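Local coordinates for Lmo0651 protein (Listeria monocytogenes serovar 1/2a, PDB 6EP3) that probably acts as a GntR-family transcription factor that binds DNA sequence-specifically and controls expression of the Agr system, mediating virulence, at residues L107-L110 with Y111-Q115; T53-Q57 with G58-Y62. All blocks are in the same frame, centred on the assembly; numbering follows the deposited sequence.

Overall arrangement
Both contacts are local and bridge residues close in sequence, but they sit in different parts of the chain. Interaction 2 lies in the GntR DNA-binding region, where helix 44-56 ends and strand 60-63 begins. Interaction 1 is the first part of helix 107-123 in the FCD region. Their centres are about 33 Å apart, on opposite sides of the chain's centre, and they share no element. Interaction 1 has a buried side, with L110 and M114, and a more polar side where R113 bonds a sulfate and the carbon chain of K109 lies against it. Interaction 2 is mainly apolar, with L54, I59 and V60 buried around a helix end closed by backbone bonds.

Interaction 1 of 2, residues L107-L110 with Y111-Q115; sequences LEKL and YARMQ. With SO4 (sulfate ion), chain O.
The first turns of helix 107-123, in the FCD region, bring K109 and R113 together one helical turn apart. Four successive backbone bonds from residue i+4 to residue i hold this stretch. Y111, A112, R113 and M114 each donate N-H to the carbonyl of L107, E108, K109 and L110. The M114 N to L110 O bond is 2.9 Å long and the straightest, at 170°.

The K109 and R113 side chains lie side by side and point the same way. K109 sends CG anti to its own N (chi1 -163°) and bends at chi3. R113 instead sets CG beside its own N and bends at chi2 (-96°). Its CG comes within 3.0 Å of K109 O. K109 CE lies over one face of the R113 guanidinium, and K109 CD is 3.6 Å from R113 NH2.

A sulfate, probably from the crystallisation liquor, sits at the guanidinium edge, with its sulfur in the plane of the group. R113 NE and R113 NH2 both donate to sulfate O4, each at 3.2 Å. K109 meets the same ion with its carbon chain: CD is 3.3 Å from sulfate O1. The remaining nitrogen, R113 NH1, bonds to the backbone O of R135 in helix 126-142.

L110 faces the interior, against F136, C139 and L140 of helix 126-142. M114 packs on S183 and N184 of helix 173-192, and the Y111 ring meets that of Y187.

In this crystal R113 is thus gripped at its edge by the ion and at NH1 by the R135 carbonyl, the partner that belongs to the protein. Together they should limit rotation of the guanidinium. K109 NZ is 4.2 Å from R113 NH2. The sulfate probably offsets part of the positive charge here.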
ATOM      1  N   LEU B 107       9.402 -17.308 -15.330  1.00 53.40           N
ATOM      2  CA  LEU B 107       8.242 -18.110 -15.704  1.00 54.39           C
ATOM      3  C   LEU B 107       8.269 -19.498 -15.078  1.00 49.31           C
ATOM      4  O   LEU B 107       7.218 -20.146 -14.999  1.00 53.27           O
ATOM      5  CB  LEU B 107       8.152 -18.231 -17.225  1.00 59.00           C
ATOM      6  CG  LEU B 107       7.932 -16.912 -17.964  1.00 59.14           C
ATOM      7  CD1 LEU B 107       7.875 -17.151 -19.457  1.00 59.70           C
ATOM      8  CD2 LEU B 107       6.656 -16.238 -17.480  1.00 47.59           C
ATOM      9  N   GLU B 108       9.437 -19.965 -14.626  1.00 52.24           N
ATOM     10  CA  GLU B 108       9.494 -21.260 -13.953  1.00 54.84           C
ATOM     11  C   GLU B 108       8.884 -21.177 -12.563  1.00 54.20           C
ATOM     12  O   GLU B 108       8.150 -22.080 -12.139  1.00 54.13           O
ATOM     13  CB  GLU B 108      10.938 -21.742 -13.871  1.00 57.96           C
ATOM     14  CG  GLU B 108      11.571 -21.998 -15.219  1.00 62.67           C
ATOM     15  CD  GLU B 108      13.078 -21.998 -15.147  1.00 88.55           C
ATOM     16  OE1 GLU B 108      13.618 -21.553 -14.111  1.00 95.83           O
ATOM     17  OE2 GLU B 108      13.723 -22.437 -16.123  1.00101.30           O
ATOM     18  N   LYS B 109       9.156 -20.083 -11.851  1.00 51.46           N
ATOM     19  CA  LYS B 109       8.485 -19.849 -10.579  1.00 45.73           C
ATOM     20  C   LYS B 109       6.983 -19.721 -10.774  1.00 48.92           C
ATOM     21  O   LYS B 109       6.198 -20.242  -9.975  1.00 65.91           O
ATOM     22  CB  LYS B 109       9.057 -18.600  -9.909  1.00 54.21           C
ATOM     23  CG  LYS B 109       8.730 -18.488  -8.430  1.00 71.73           C
ATOM     24  CD  LYS B 109       9.424 -17.292  -7.795  1.00 78.98           C
ATOM     25  CE  LYS B 109       8.908 -15.981  -8.373  1.00 87.10           C
ATOM     26  NZ  LYS B 109       9.381 -14.786  -7.616  1.00 82.68           N
ATOM     27  N   LEU B 110       6.562 -19.039 -11.840  1.00 50.47           N
ATOM     28  CA  LEU B 110       5.137 -18.894 -12.109  1.00 49.04           C
ATOM     29  C   LEU B 110       4.496 -20.247 -12.388  1.00 52.06           C
ATOM     30  O   LEU B 110       3.389 -20.531 -11.916  1.00 54.60           O
ATOM     31  CB  LEU B 110       4.925 -17.945 -13.287  1.00 49.38           C
ATOM     32  CG  LEU B 110       3.505 -17.466 -13.577  1.00 46.48           C
ATOM     33  CD1 LEU B 110       3.064 -16.447 -12.537  1.00 43.05           C
ATOM     34  CD2 LEU B 110       3.440 -16.872 -14.969  1.00 43.08           C
ATOM     35  N   TYR B 111       5.178 -21.090 -13.165  1.00 59.55           N
ATOM     36  CA  TYR B 111       4.674 -22.434 -13.418  1.00 56.38           C
ATOM     37  C   TYR B 111       4.545 -23.218 -12.120  1.00 54.19           C
ATOM     38  O   TYR B 111       3.543 -23.910 -11.900  1.00 54.24           O
ATOM     39  CB  TYR B 111       5.594 -23.150 -14.405  1.00 53.11           C
ATOM     40  CG  TYR B 111       5.088 -24.488 -14.880  1.00 54.90           C
ATOM     41  CD1 TYR B 111       4.100 -24.569 -15.851  1.00 56.70           C
ATOM     42  CD2 TYR B 111       5.617 -25.668 -14.381  1.00 55.73           C
ATOM     43  CE1 TYR B 111       3.639 -25.791 -16.299  1.00 62.02           C
ATOM     44  CE2 TYR B 111       5.166 -26.899 -14.825  1.00 64.71           C
ATOM     45  CZ  TYR B 111       4.176 -26.953 -15.784  1.00 65.46           C
ATOM     46  OH  TYR B 111       3.717 -28.169 -16.227  1.00 70.04           O
ATOM     47  N   ALA B 112       5.537 -23.100 -11.235  1.00 41.01           N
ATOM     48  CA  ALA B 112       5.455 -23.784  -9.947  1.00 50.33           C
ATOM     49  C   ALA B 112       4.266 -23.291  -9.131  1.00 53.67           C
ATOM     50  O   ALA B 112       3.580 -24.088  -8.481  1.00 55.62           O
ATOM     51  CB  ALA B 112       6.757 -23.600  -9.169  1.00 53.32           C
ATOM     52  N   ARG B 113       4.000 -21.979  -9.156  1.00 52.64           N
ATOM     53  CA  ARG B 113       2.872 -21.434  -8.396  1.00 48.40           C
ATOM     54  C   ARG B 113       1.536 -21.907  -8.965  1.00 46.98           C
ATOM     55  O   ARG B 113       0.621 -22.271  -8.210  1.00 51.80           O
ATOM     56  CB  ARG B 113       2.923 -19.905  -8.386  1.00 53.35           C
ATOM     57  CG  ARG B 113       4.228 -19.287  -7.894  1.00 54.43           C
ATOM     58  CD  ARG B 113       4.154 -18.913  -6.424  1.00 61.71           C
ATOM     59  NE  ARG B 113       5.458 -18.551  -5.873  1.00 62.48           N
ATOM     60  CZ  ARG B 113       5.821 -17.309  -5.559  1.00 79.78           C
ATOM     61  NH1 ARG B 113       4.978 -16.293  -5.733  1.00 74.05           N
ATOM     62  NH2 ARG B 113       7.028 -17.079  -5.061  1.00 86.26           N
ATOM     63  N   MET B 114       1.404 -21.900 -10.293  1.00 46.48           N
ATOM     64  CA  MET B 114       0.199 -22.430 -10.922  1.00 54.77           C
ATOM     65  C   MET B 114       0.002 -23.902 -10.573  1.00 58.37           C
ATOM     66  O   MET B 114      -1.124 -24.349 -10.311  1.00 55.41           O
ATOM     67  CB  MET B 114       0.278 -22.236 -12.440  1.00 49.68           C
ATOM     68  CG  MET B 114      -0.936 -22.744 -13.209  1.00 54.45           C
ATOM     69  SD  MET B 114      -0.777 -24.489 -13.676  1.00 61.91           S
ATOM     70  CE  MET B 114       0.844 -24.499 -14.428  1.00 53.83           C
ATOM     71  N   GLN B 115       1.092 -24.672 -10.547  1.00 56.78           N
ATOM     72  CA  GLN B 115       0.973 -26.087 -10.219  1.00 61.56           C
ATOM     73  C   GLN B 115       0.626 -26.299  -8.754  1.00 59.05           C
ATOM     74  O   GLN B 115      -0.062 -27.267  -8.421  1.00 56.80           O
ATOM     75  CB  GLN B 115       2.261 -26.822 -10.580  1.00 55.04           C
ATOM     76  CG  GLN B 115       2.438 -26.994 -12.071  1.00 57.43           C
ATOM     77  CD  GLN B 115       3.242 -28.224 -12.429  1.00 59.87           C
ATOM     78  OE1 GLN B 115       2.999 -28.852 -13.456  1.00 59.92           O
ATOM     79  NE2 GLN B 115       4.213 -28.570 -11.589  1.00 59.16           N
TER
HETATM   80  S   SO4 O 304       9.607 -20.123  -4.810  1.00130.98           S
HETATM   81  O1  SO4 O 304      10.624 -19.351  -5.518  1.00133.59           O
HETATM   82  O2  SO4 O 304       9.494 -19.634  -3.439  1.00125.13           O
HETATM   83  O3  SO4 O 304       9.995 -21.531  -4.805  1.00126.30           O
HETATM   84  O4  SO4 O 304       8.319 -19.975  -5.483  1.00129.37           O

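Interaction 2 of 2, residues T53-Q57 with G58-Y62; sequences TLTAQ and GIVSY
L54 reaches from the last turn of helix 44-56 to the residues that follow it. Its CB lies 4.1 Å from V60 CG2. CG stands beside the backbone N (chi1 -58°), and at the tip CD2 meets I59 CD1 at 3.8 Å. Beyond the contact, L54 packs on Y13 and L16 of helix 8-21. I59 CD1 also touches Q57 OE1, at 3.6 Å; that oxygen is hydrogen-bonded to Y13 OH. T55 crosses V60 at an angle, its CG2 3.4 Å from V60 O, and T55 CA makes a CH...O contact with the same oxygen.

T55 and A56 also pack against A56 and T55 of the second subunit.

The backbone closes the helix. L54 O accepts a bond from V60 N at 3.0 Å and a weak one from I59 N. T55 O takes G58 N, which comes in from above the carbonyl plane. G58 has a positive phi of 73°, where the chain leaves the helix. With that phi, the G58 N and I59 N bonds make a Schellman motif at the C-terminus of helix 44-56. It turns the chain into strand 60-63 of the two-stranded wing, as in the winged helix-turn-helix fold of GntR regulators.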
ATOM      1  N   THR B  53       1.539  -3.249  15.110  1.00 55.96           N
ATOM      2  CA  THR B  53       1.477  -4.015  13.873  1.00 63.21           C
ATOM      3  C   THR B  53       0.165  -3.765  13.145  1.00 67.79           C
ATOM      4  O   THR B  53       0.157  -3.506  11.935  1.00 68.53           O
ATOM      5  CB  THR B  53       1.667  -5.502  14.167  1.00 60.75           C
ATOM      6  OG1 THR B  53       2.885  -5.684  14.901  1.00 67.72           O
ATOM      7  CG2 THR B  53       1.747  -6.296  12.873  1.00 54.57           C
ATOM      8  N   LEU B  54      -0.953  -3.769  13.874  1.00 68.92           N
ATOM      9  CA  LEU B  54      -2.228  -3.539  13.209  1.00 72.41           C
ATOM     10  C   LEU B  54      -2.409  -2.090  12.784  1.00 74.86           C
ATOM     11  O   LEU B  54      -3.257  -1.813  11.930  1.00 76.27           O
ATOM     12  CB  LEU B  54      -3.385  -3.973  14.104  1.00 67.34           C
ATOM     13  CG  LEU B  54      -3.363  -5.435  14.543  1.00 56.97           C
ATOM     14  CD1 LEU B  54      -4.161  -5.623  15.808  1.00 62.27           C
ATOM     15  CD2 LEU B  54      -3.937  -6.285  13.432  1.00 58.43           C
ATOM     16  N   THR B  55      -1.607  -1.168  13.319  1.00 71.11           N
ATOM     17  CA  THR B  55      -1.597   0.174  12.750  1.00 70.65           C
ATOM     18  C   THR B  55      -0.789   0.206  11.461  1.00 68.77           C
ATOM     19  O   THR B  55      -1.113   0.972  10.548  1.00 71.58           O
ATOM     20  CB  THR B  55      -1.045   1.187  13.759  1.00 71.47           C
ATOM     21  OG1 THR B  55      -1.728   1.039  15.009  1.00 71.99           O
ATOM     22  CG2 THR B  55      -1.260   2.607  13.255  1.00 65.39           C
ATOM     23  N   ALA B  56       0.249  -0.631  11.365  1.00 74.49           N
ATOM     24  CA  ALA B  56       1.026  -0.717  10.136  1.00 70.56           C
ATOM     25  C   ALA B  56       0.228  -1.337   8.998  1.00 73.04           C
ATOM     26  O   ALA B  56       0.555  -1.104   7.828  1.00 78.98           O
ATOM     27  CB  ALA B  56       2.304  -1.521  10.377  1.00 64.89           C
ATOM     28  N   GLN B  57      -0.812  -2.107   9.311  1.00 66.75           N
ATOM     29  CA  GLN B  57      -1.640  -2.757   8.306  1.00 66.06           C
ATOM     30  C   GLN B  57      -2.904  -1.970   7.993  1.00 65.79           C
ATOM     31  O   GLN B  57      -3.746  -2.445   7.224  1.00 67.97           O
ATOM     32  CB  GLN B  57      -2.003  -4.174   8.761  1.00 61.16           C
ATOM     33  CG  GLN B  57      -0.803  -5.067   9.043  1.00 67.20           C
ATOM     34  CD  GLN B  57      -1.182  -6.376   9.714  1.00 77.90           C
ATOM     35  OE1 GLN B  57      -2.070  -6.416  10.566  1.00 86.24           O
ATOM     36  NE2 GLN B  57      -0.516  -7.457   9.324  1.00 80.27           N
ATOM     37  N   GLY B  58      -3.054  -0.777   8.564  1.00 72.58           N
ATOM     38  CA  GLY B  58      -4.233   0.026   8.316  1.00 72.48           C
ATOM     39  C   GLY B  58      -5.491  -0.468   8.987  1.00 75.73           C
ATOM     40  O   GLY B  58      -6.567   0.087   8.743  1.00 77.16           O
ATOM     41  N   ILE B  59      -5.387  -1.489   9.838  1.00 76.92           N
ATOM     42  CA  ILE B  59      -6.564  -2.014  10.517  1.00 72.90           C
ATOM     43  C   ILE B  59      -6.940  -1.137  11.703  1.00 77.71           C
ATOM     44  O   ILE B  59      -8.130  -0.967  12.004  1.00 81.25           O
ATOM     45  CB  ILE B  59      -6.309  -3.472  10.939  1.00 72.65           C
ATOM     46  CG1 ILE B  59      -5.934  -4.316   9.717  1.00 71.99           C
ATOM     47  CG2 ILE B  59      -7.512  -4.052  11.672  1.00 64.18           C
ATOM     48  CD1 ILE B  59      -5.592  -5.757  10.041  1.00 76.17           C
ATOM     49  N   VAL B  60      -5.954  -0.544  12.369  1.00 71.66           N
ATOM     50  CA  VAL B  60      -6.186   0.340  13.501  1.00 69.39           C
ATOM     51  C   VAL B  60      -5.574   1.690  13.175  1.00 74.01           C
ATOM     52  O   VAL B  60      -4.503   1.765  12.560  1.00 74.41           O
ATOM     53  CB  VAL B  60      -5.590  -0.246  14.799  1.00 71.97           C
ATOM     54  CG1 VAL B  60      -5.488   0.820  15.889  1.00 68.93           C
ATOM     55  CG2 VAL B  60      -6.408  -1.437  15.272  1.00 72.06           C
ATOM     56  N   SER B  61      -6.264   2.758  13.575  1.00 81.63           N
ATOM     57  CA  SER B  61      -5.795   4.125  13.398  1.00 82.45           C
ATOM     58  C   SER B  61      -5.666   4.761  14.772  1.00 87.68           C
ATOM     59  O   SER B  61      -6.630   4.769  15.545  1.00 87.74           O
ATOM     60  CB  SER B  61      -6.749   4.939  12.518  1.00 84.65           C
ATOM     61  OG  SER B  61      -6.609   4.597  11.153  1.00 91.71           O
ATOM     62  N   TYR B  62      -4.478   5.278  15.080  1.00 99.32           N
ATOM     63  CA  TYR B  62      -4.273   6.014  16.317  1.00111.29           C
ATOM     64  C   TYR B  62      -4.457   7.502  16.051  1.00117.06           C
ATOM     65  O   TYR B  62      -3.926   8.031  15.071  1.00116.27           O
ATOM     66  CB  TYR B  62      -2.885   5.744  16.898  1.00119.12           C
ATOM     67  CG  TYR B  62      -2.377   6.858  17.790  1.00128.45           C
ATOM     68  CD1 TYR B  62      -1.563   7.871  17.290  1.00133.79           C
ATOM     69  CD2 TYR B  62      -2.736   6.911  19.130  1.00132.24           C
ATOM     70  CE1 TYR B  62      -1.108   8.891  18.106  1.00136.01           C
ATOM     71  CE2 TYR B  62      -2.288   7.924  19.954  1.00136.22           C
ATOM     72  CZ  TYR B  62      -1.474   8.912  19.439  1.00137.38           C
ATOM     73  OH  TYR B  62      -1.027   9.925  20.255  1.00138.38           O
TER